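Local coordinates for protein cytochrome P450 monooxygenase (Rhodococcus sp. ECU0066, PDB 6KBH) that probably acts as a self-sufficient monooxygenase, passing electrons from its FMN through a [2Fe-2S] cluster to the heme of a cytochrome P450 domain, at residues 181-184 and 185-189; 192-196 and 197-201; 171-175 and 176-180; 265-269 and 270-274. All coordinates share one frame; numbering follows the deposited sequence.

How the interactions relate
Along the chain the order is interaction 3, 1, 2, 4, all within the heme-bearing P450 part. Interaction 3 turns strand 172-174 into helix 175-180; interaction 1 begins helix 183-192, its centre about 15 Å away. W181 N probably hydrogen-bonds to V176 O (2.6 Å), tying the two. Interaction 2, centred about 11 Å further on, leads from that helix into helix 199-204, and L189 CB packs on M199 SD at 3.6 Å. Interaction 4, at the start of helix 269-281, touches none of the others; its centre lies about 20 Å from that of interaction 2 and 38 Å from that of interaction 3. Each lies at or near the start of a helix of the heme domain.

Interaction 1. Residues 181-184 and 185-189; sequences WEVP and LTVAL
The carbonyl group of V183 is met by two donors of the next turn. V187 N lies 3.2 Å from V183 O, almost straight ahead of the C=O bond, whereas T186 OG1 comes in from one side, 2.7 Å from V183 O and tilted only 19° from the carbonyl plane. The neighbouring carbonyls are approached differently: L185 N stands over a face of the E182 group, 2.9 Å from E182 O, and A188 N likewise sits above the plane of the P184 group, 3.2 Å from P184 O. The second grip on V183 O depends on the torsion of T186, whose chi1 of 53° places OG1 between its own N and C and turns the hydroxyl back toward the preceding turn. Beside these bonds, V183 CG1 meets V187 CG1 at 4.1 Å, the two branched side chains crossing at a slant. P184 suits this early turn of helix 183-192 because its nitrogen has no hydrogen to give; its side chain touches E402 and F406 of helix 396-413. E182 OE1 forms a salt bridge with R203 of helix 199-204. Further along the same helix, the small side chain of A188 lies about 6 Å from the heme. A threonine thus buries its hydroxyl at little cost, satisfied by a backbone oxygen of its own helix, while the valines give that helix an apolar face.

Interaction 2. Residues 192-196 and 197-201; sequences LGVPE and EDMDT
M199 lies against V194 and E196: its CG comes 3.8 Å from V194 CG1, the two side chains crossing at a slant, and its methyl CE reaches 3.9 Å from E196 CB. The methionine runs alongside E196, pointing the same way, and a bend at chi3 (-58°) brings CE against the glutamate's CB and CG. Next to this, the D198 carboxylate lies across the proline ring, with OD2 3.5 Å from P195 CG, and D198 CB meets V194 CG2 at 3.9 Å. Two backbone bonds set this geometry. D198 N gives to P195 O at 2.9 Å, and M199 N to E196 O at 3.3 Å; in both the donor stands well above the carbonyl plane. Further out, a salt bridge to K242 holds D198 OD2, while V239 and M243 cover V194, and L189 and H190 pack on the methionine. With an alanine at M199, V194 CG1 would probably lose its apolar neighbour and a gap would open against L189. A long flexible thioether fits between these unlike surfaces, and P195, already constrained in phi, stiffens the approach to the helix. Glycine at G193 tolerates the positive phi (95°) that ends helix 183-192. The whole is a short helix-to-helix connection leading into helix 199-204, consistent with the turn between helices E and F of the P450 fold.

Interaction 3. Residues 171-175 and 176-180; sequences GHVDL and VDEML
L175 O is gripped by two backbone donors, M179 N at 2.7 Å and L180 N at 2.8 Å, which approach from opposite faces of its carbonyl plane. The first closes an ordinary helical turn, the second the wider pi-type turn of 176-180. One residue earlier, D174 O accepts from E178 N at 3.3 Å, almost in line with the C=O bond. D174 is also the N-cap: with CG anti to the backbone nitrogen (chi1 172°), OD2 reaches D177 N at 2.8 Å, the donor standing above the carboxylate plane. Both oxygens have further partners, OD1 the amide of V439 and OD2, weakly, H438. Aspartate suits this place, its short acid arm reaching an amide of the first turn. An alanine in place of D174 is likely to leave D177 N and V439 N without these acceptors and the helix start less firmly capped. Aliphatic carbons also meet: the side chains of V173 and E178 slide past each other in opposite directions, CG2 of V173 4.0 Å from CB of E178, and L180 CD2 lies against L175 CB. The carboxylate of D177 also lies near that of D174, so the amides of D177 and V439, with a weak bond from H438, probably help offset the negative charge gathered there.

Interaction 4. Residues 265-269 and 270-274; sequences DVVTD and SYLHS
T268, D269 and S270 carry the turn that opens helix 269-281, and the most telling contact joins two hydroxyls. T268 OG1 and S270 OG are 2.8 Å apart and hydrogen-bonded, with either able to donate. Both oxygens sit between their own backbone N and carbonyl carbon (chi1 73° and 68°), which brings the two side chains together over the first turn. S270 OG has a weak second bond to N122. T268 holds the N-cap position, where its backbone does much of the work: L272 N bonds to T268 O at 3.2 Å, nearly straight ahead of the C=O bond, and Y271 N reaches the same oxygen weakly at 2.9 Å. D269, first in the helix, accepts from H273 N through its carbonyl, a weak bond of 3.3 Å to D269 O. Its carboxylate OD1 makes a salt bridge with R244, and a negative charge here would probably also interact favourably with the helix dipole. Small hydroxyl residues suit a cap because they can bond close to the chain.

The side chains of V267 and L272 cross at about a right angle, CG1 of V267 meeting CD1 of L272 in an apolar patch continued by residues of helix 252-262. Y271 OH is hydrogen-bonded to E128, the tyrosine side chain about 6 Å from that of heme-binding H133; H273 stacks on the W233 ring and its NE2 is hydrogen-bonded to W233 O. A capped first turn like this, followed by helix 284-300, is consistent with the start of the long helix crossing the heme in the P450 fold.

Interaction 1. Residues 181-184 and 185-189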
# COMPACT_ATOMS: atom_id res chain seq x y z
N TRP A 181 -3.43 -18.49 15.16
CA TRP A 181 -3.90 -19.57 14.31
C TRP A 181 -5.40 -19.48 14.06
O TRP A 181 -5.88 -19.89 13.00
CB TRP A 181 -3.54 -20.92 14.93
CG TRP A 181 -4.01 -22.06 14.11
CD1 TRP A 181 -5.07 -22.86 14.37
CD2 TRP A 181 -3.44 -22.51 12.88
NE1 TRP A 181 -5.20 -23.80 13.37
CE2 TRP A 181 -4.21 -23.61 12.44
CE3 TRP A 181 -2.36 -22.09 12.10
CZ2 TRP A 181 -3.93 -24.30 11.27
CZ3 TRP A 181 -2.08 -22.78 10.93
CH2 TRP A 181 -2.86 -23.87 10.53
N GLU A 182 -6.14 -18.94 15.02
CA GLU A 182 -7.60 -18.98 14.99
C GLU A 182 -8.21 -17.78 14.27
O GLU A 182 -9.06 -17.95 13.40
CB GLU A 182 -8.15 -19.07 16.42
CG GLU A 182 -7.74 -20.32 17.18
CD GLU A 182 -8.41 -21.58 16.67
OE1 GLU A 182 -9.31 -21.48 15.80
OE2 GLU A 182 -8.04 -22.68 17.14
N VAL A 183 -7.79 -16.57 14.65
CA VAL A 183 -8.51 -15.36 14.21
C VAL A 183 -8.62 -15.28 12.68
O VAL A 183 -9.72 -15.01 12.19
CB VAL A 183 -7.88 -14.11 14.82
CG1 VAL A 183 -8.66 -12.88 14.40
CG2 VAL A 183 -7.83 -14.21 16.33
N PRO A 184 -7.55 -15.49 11.90
CA PRO A 184 -7.72 -15.40 10.44
C PRO A 184 -8.73 -16.38 9.87
O PRO A 184 -9.33 -16.11 8.82
CB PRO A 184 -6.31 -15.67 9.91
CG PRO A 184 -5.42 -15.25 11.01
CD PRO A 184 -6.13 -15.64 12.26
N LEU A 185 -8.95 -17.51 10.54
CA LEU A 185 -9.95 -18.46 10.07
C LEU A 185 -11.36 -17.90 10.24
O LEU A 185 -12.19 -18.02 9.33
CB LEU A 185 -9.79 -19.79 10.82
CG LEU A 185 -10.76 -20.91 10.46
CD1 LEU A 185 -10.69 -21.24 8.98
CD2 LEU A 185 -10.47 -22.14 11.30
N THR A 186 -11.64 -17.28 11.39
CA THR A 186 -12.99 -16.78 11.65
C THR A 186 -13.34 -15.62 10.72
O THR A 186 -14.43 -15.59 10.15
CB THR A 186 -13.13 -16.36 13.11
OG1 THR A 186 -12.09 -15.44 13.47
CG2 THR A 186 -13.09 -17.57 14.04
N VAL A 187 -12.43 -14.65 10.57
CA VAL A 187 -12.76 -13.50 9.73
C VAL A 187 -12.90 -13.93 8.28
O VAL A 187 -13.68 -13.34 7.52
CB VAL A 187 -11.72 -12.37 9.89
CG1 VAL A 187 -11.35 -12.16 11.35
CG2 VAL A 187 -10.51 -12.63 9.04
N ALA A 188 -12.16 -14.96 7.86
CA ALA A 188 -12.36 -15.50 6.53
C ALA A 188 -13.78 -16.02 6.38
O ALA A 188 -14.46 -15.74 5.39
CB ALA A 188 -11.34 -16.59 6.22
N LEU A 189 -14.27 -16.75 7.39
CA LEU A 189 -15.66 -17.19 7.36
C LEU A 189 -16.61 -15.99 7.31
O LEU A 189 -17.58 -15.99 6.54
CB LEU A 189 -15.95 -18.07 8.57
CG LEU A 189 -15.22 -19.41 8.50
CD1 LEU A 189 -15.27 -20.13 9.83
CD2 LEU A 189 -15.79 -20.28 7.39

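Interaction 2. Residues 192-196 and 197-201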
# COMPACT_ATOMS: atom_id res chain seq x y z
N LEU A 192 -16.58 -14.43 3.93
CA LEU A 192 -17.25 -15.25 2.94
C LEU A 192 -18.77 -15.11 3.02
O LEU A 192 -19.47 -15.35 2.03
CB LEU A 192 -16.83 -16.71 3.12
CG LEU A 192 -15.50 -17.23 2.55
CD1 LEU A 192 -15.68 -17.77 1.14
CD2 LEU A 192 -14.36 -16.21 2.58
N GLY A 193 -19.29 -14.72 4.18
CA GLY A 193 -20.71 -14.54 4.37
C GLY A 193 -21.47 -15.72 4.94
O GLY A 193 -22.69 -15.77 4.79
N VAL A 194 -20.79 -16.65 5.60
CA VAL A 194 -21.40 -17.88 6.12
C VAL A 194 -22.10 -17.55 7.44
O VAL A 194 -21.58 -16.74 8.22
CB VAL A 194 -20.35 -19.00 6.26
CG1 VAL A 194 -19.16 -18.57 7.13
CG2 VAL A 194 -20.96 -20.30 6.78
N PRO A 195 -23.27 -18.12 7.72
CA PRO A 195 -23.95 -17.86 8.99
C PRO A 195 -23.09 -18.28 10.18
O PRO A 195 -22.38 -19.29 10.12
CB PRO A 195 -25.22 -18.71 8.90
CG PRO A 195 -25.49 -18.83 7.45
CD PRO A 195 -24.13 -18.90 6.80
N GLU A 196 -23.18 -17.50 11.26
CA GLU A 196 -22.42 -17.81 12.46
C GLU A 196 -22.84 -19.15 13.05
O GLU A 196 -22.02 -19.85 13.66
CB GLU A 196 -22.59 -16.70 13.49
CG GLU A 196 -22.47 -15.30 12.89
CD GLU A 196 -22.29 -14.23 13.94
OE1 GLU A 196 -22.08 -14.59 15.12
OE2 GLU A 196 -22.37 -13.03 13.60
N GLU A 197 -24.12 -19.52 12.90
CA GLU A 197 -24.59 -20.86 13.23
C GLU A 197 -23.67 -21.93 12.65
O GLU A 197 -23.31 -22.90 13.32
CB GLU A 197 -26.01 -21.05 12.72
CG GLU A 197 -26.92 -19.84 12.90
CD GLU A 197 -27.88 -19.64 11.74
OE1 GLU A 197 -28.29 -20.65 11.11
OE2 GLU A 197 -28.22 -18.48 11.44
N ASP A 198 -23.27 -21.75 11.39
CA ASP A 198 -22.59 -22.77 10.61
C ASP A 198 -21.07 -22.70 10.71
O ASP A 198 -20.39 -23.54 10.10
CB ASP A 198 -23.00 -22.66 9.14
CG ASP A 198 -24.45 -23.02 8.91
OD1 ASP A 198 -24.83 -24.17 9.21
OD2 ASP A 198 -25.21 -22.15 8.44
N MET A 199 -20.53 -21.75 11.45
CA MET A 199 -19.10 -21.51 11.36
C MET A 199 -18.30 -22.52 12.16
O MET A 199 -17.32 -23.08 11.65
CB MET A 199 -18.78 -20.08 11.82
CG MET A 199 -19.38 -19.01 10.91
SD MET A 199 -18.54 -17.43 11.03
CE MET A 199 -18.73 -17.09 12.78
N ASP A 200 -18.74 -22.83 13.39
CA ASP A 200 -17.91 -23.64 14.27
C ASP A 200 -17.59 -25.02 13.71
O ASP A 200 -16.55 -25.59 14.04
CB ASP A 200 -18.55 -23.78 15.65
CG ASP A 200 -18.29 -22.58 16.52
OD1 ASP A 200 -17.40 -21.78 16.16
OD2 ASP A 200 -18.97 -22.44 17.56
N THR A 201 -18.45 -25.60 12.86
CA THR A 201 -18.04 -26.89 12.31
C THR A 201 -17.08 -26.70 11.15
O THR A 201 -16.08 -27.42 11.04
CB THR A 201 -19.23 -27.74 11.86
OG1 THR A 201 -20.10 -27.95 12.97
CG2 THR A 201 -18.73 -29.13 11.40

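Interaction 3. Residues 171-175 and 176-180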
# COMPACT_ATOMS: atom_id res chain seq x y z
N GLY A 171 0.45 -13.31 31.62
CA GLY A 171 1.85 -12.99 31.45
C GLY A 171 2.60 -13.98 30.59
O GLY A 171 3.83 -13.90 30.52
N HIS A 172 1.91 -14.91 29.93
CA HIS A 172 2.55 -16.02 29.26
C HIS A 172 1.53 -16.69 28.34
O HIS A 172 0.45 -17.07 28.80
CB HIS A 172 3.11 -17.01 30.29
CG HIS A 172 3.30 -18.40 29.76
ND1 HIS A 172 2.33 -19.38 29.86
CD2 HIS A 172 4.36 -18.99 29.16
CE1 HIS A 172 2.78 -20.50 29.33
NE2 HIS A 172 4.01 -20.29 28.89
N VAL A 173 1.87 -16.82 27.06
CA VAL A 173 0.95 -17.37 26.08
C VAL A 173 1.75 -17.80 24.86
O VAL A 173 2.79 -17.21 24.55
CB VAL A 173 -0.15 -16.34 25.70
CG1 VAL A 173 0.48 -15.04 25.25
CG2 VAL A 173 -1.06 -16.87 24.61
N ASP A 174 1.29 -18.85 24.18
CA ASP A 174 1.67 -19.09 22.80
C ASP A 174 0.72 -18.29 21.93
O ASP A 174 -0.46 -18.64 21.80
CB ASP A 174 1.62 -20.56 22.41
CG ASP A 174 1.83 -20.76 20.92
OD1 ASP A 174 2.79 -20.18 20.39
OD2 ASP A 174 1.03 -21.49 20.29
N LEU A 175 1.22 -17.21 21.34
CA LEU A 175 0.38 -16.38 20.49
C LEU A 175 -0.25 -17.20 19.36
O LEU A 175 -1.44 -17.06 19.08
CB LEU A 175 1.19 -15.21 19.94
CG LEU A 175 1.77 -14.19 20.93
CD1 LEU A 175 2.62 -13.15 20.22
CD2 LEU A 175 0.66 -13.53 21.73
N VAL A 176 0.53 -18.11 18.77
CA VAL A 176 0.08 -18.86 17.59
C VAL A 176 -1.21 -19.62 17.90
O VAL A 176 -2.26 -19.37 17.31
CB VAL A 176 1.18 -19.82 17.10
CG1 VAL A 176 0.65 -20.70 15.97
CG2 VAL A 176 2.40 -19.05 16.64
N ASP A 177 -1.15 -20.56 18.85
CA ASP A 177 -2.27 -21.46 19.08
C ASP A 177 -3.48 -20.73 19.66
O ASP A 177 -4.62 -21.00 19.27
CB ASP A 177 -1.86 -22.61 20.00
CG ASP A 177 -1.15 -23.72 19.26
OD1 ASP A 177 -1.46 -23.94 18.06
OD2 ASP A 177 -0.29 -24.37 19.87
N GLU A 178 -3.25 -19.81 20.59
CA GLU A 178 -4.36 -19.16 21.27
C GLU A 178 -4.88 -17.93 20.53
O GLU A 178 -6.06 -17.59 20.68
CB GLU A 178 -3.97 -18.79 22.70
CG GLU A 178 -3.37 -19.94 23.51
CD GLU A 178 -4.29 -21.15 23.60
OE1 GLU A 178 -5.53 -20.97 23.62
OE2 GLU A 178 -3.77 -22.28 23.67
N MET A 179 -4.04 -17.24 19.76
CA MET A 179 -4.50 -16.07 19.03
C MET A 179 -4.37 -16.20 17.52
O MET A 179 -5.39 -16.15 16.82
CB MET A 179 -3.74 -14.83 19.52
CG MET A 179 -4.14 -13.56 18.81
SD MET A 179 -3.09 -12.17 19.27
CE MET A 179 -3.78 -10.90 18.21
N LEU A 180 -3.16 -16.40 16.99
CA LEU A 180 -2.92 -16.12 15.57
C LEU A 180 -3.34 -17.26 14.66
O LEU A 180 -3.57 -17.02 13.47
CB LEU A 180 -1.45 -15.78 15.30
CG LEU A 180 -0.78 -14.52 15.85
CD1 LEU A 180 -1.58 -13.28 15.46
CD2 LEU A 180 -0.58 -14.59 17.32

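Interaction 4. Residues 265-269 and 270-274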
# COMPACT_ATOMS: atom_id res chain seq x y z
N ASP A 265 -22.94 -18.41 -17.10
CA ASP A 265 -21.89 -19.26 -17.65
C ASP A 265 -20.53 -18.97 -17.02
O ASP A 265 -19.71 -19.88 -16.88
CB ASP A 265 -21.80 -19.08 -19.17
CG ASP A 265 -23.12 -19.35 -19.87
OD1 ASP A 265 -24.18 -18.99 -19.31
OD2 ASP A 265 -23.10 -19.91 -20.99
N VAL A 266 -20.30 -17.73 -16.60
CA VAL A 266 -19.04 -17.35 -15.98
C VAL A 266 -18.91 -18.00 -14.61
O VAL A 266 -17.82 -18.45 -14.22
CB VAL A 266 -18.96 -15.82 -15.90
CG1 VAL A 266 -17.97 -15.35 -14.84
CG2 VAL A 266 -18.64 -15.23 -17.26
N VAL A 267 -20.02 -18.10 -13.89
CA VAL A 267 -20.04 -18.48 -12.49
C VAL A 267 -21.08 -19.58 -12.37
O VAL A 267 -22.27 -19.35 -12.60
CB VAL A 267 -20.33 -17.26 -11.61
CG1 VAL A 267 -20.96 -17.64 -10.31
CG2 VAL A 267 -19.03 -16.49 -11.34
N THR A 268 -20.62 -20.79 -12.07
CA THR A 268 -21.45 -21.99 -12.12
C THR A 268 -21.66 -22.55 -10.72
O THR A 268 -20.94 -22.21 -9.78
CB THR A 268 -20.80 -23.06 -13.00
OG1 THR A 268 -19.67 -23.61 -12.32
CG2 THR A 268 -20.34 -22.47 -14.32
N ASP A 269 -22.64 -23.45 -10.59
CA ASP A 269 -22.92 -24.05 -9.29
C ASP A 269 -21.70 -24.79 -8.75
O ASP A 269 -21.42 -24.76 -7.55
CB ASP A 269 -24.12 -24.98 -9.37
CG ASP A 269 -25.42 -24.24 -9.58
OD1 ASP A 269 -25.47 -23.04 -9.24
OD2 ASP A 269 -26.38 -24.85 -10.08
N SER A 270 -20.95 -25.45 -9.64
CA SER A 270 -19.71 -26.10 -9.21
C SER A 270 -18.69 -25.08 -8.72
O SER A 270 -17.94 -25.36 -7.78
CB SER A 270 -19.12 -26.92 -10.36
OG SER A 270 -18.67 -26.07 -11.41
N TYR A 271 -18.67 -23.89 -9.32
CA TYR A 271 -17.61 -22.93 -9.02
C TYR A 271 -17.75 -22.35 -7.62
O TYR A 271 -16.76 -22.25 -6.89
CB TYR A 271 -17.59 -21.81 -10.06
CG TYR A 271 -16.29 -21.08 -10.05
CD1 TYR A 271 -15.15 -21.65 -10.59
CD2 TYR A 271 -16.18 -19.82 -9.45
CE1 TYR A 271 -13.95 -21.00 -10.57
CE2 TYR A 271 -14.98 -19.16 -9.42
CZ TYR A 271 -13.86 -19.75 -9.98
OH TYR A 271 -12.65 -19.09 -9.96
N LEU A 272 -18.97 -21.93 -7.24
CA LEU A 272 -19.15 -21.37 -5.90
C LEU A 272 -19.04 -22.44 -4.83
O LEU A 272 -18.64 -22.14 -3.70
CB LEU A 272 -20.48 -20.63 -5.75
CG LEU A 272 -20.76 -19.41 -6.62
CD1 LEU A 272 -21.16 -19.91 -7.96
CD2 LEU A 272 -21.84 -18.53 -6.06
N HIS A 273 -19.41 -23.68 -5.15
CA HIS A 273 -19.10 -24.77 -4.24
C HIS A 273 -17.59 -24.90 -4.07
O HIS A 273 -17.10 -25.15 -2.96
CB HIS A 273 -19.71 -26.08 -4.75
CG HIS A 273 -19.79 -27.14 -3.71
ND1 HIS A 273 -20.28 -28.41 -3.96
CD2 HIS A 273 -19.44 -27.13 -2.40
CE1 HIS A 273 -20.23 -29.12 -2.85
NE2 HIS A 273 -19.72 -28.38 -1.89
N SER A 274 -16.84 -24.72 -5.16
CA SER A 274 -15.39 -24.64 -5.05
C SER A 274 -14.96 -23.38 -4.32
O SER A 274 -14.02 -23.40 -3.51
CB SER A 274 -14.75 -24.71 -6.44
OG SER A 274 -14.91 -25.99 -7.02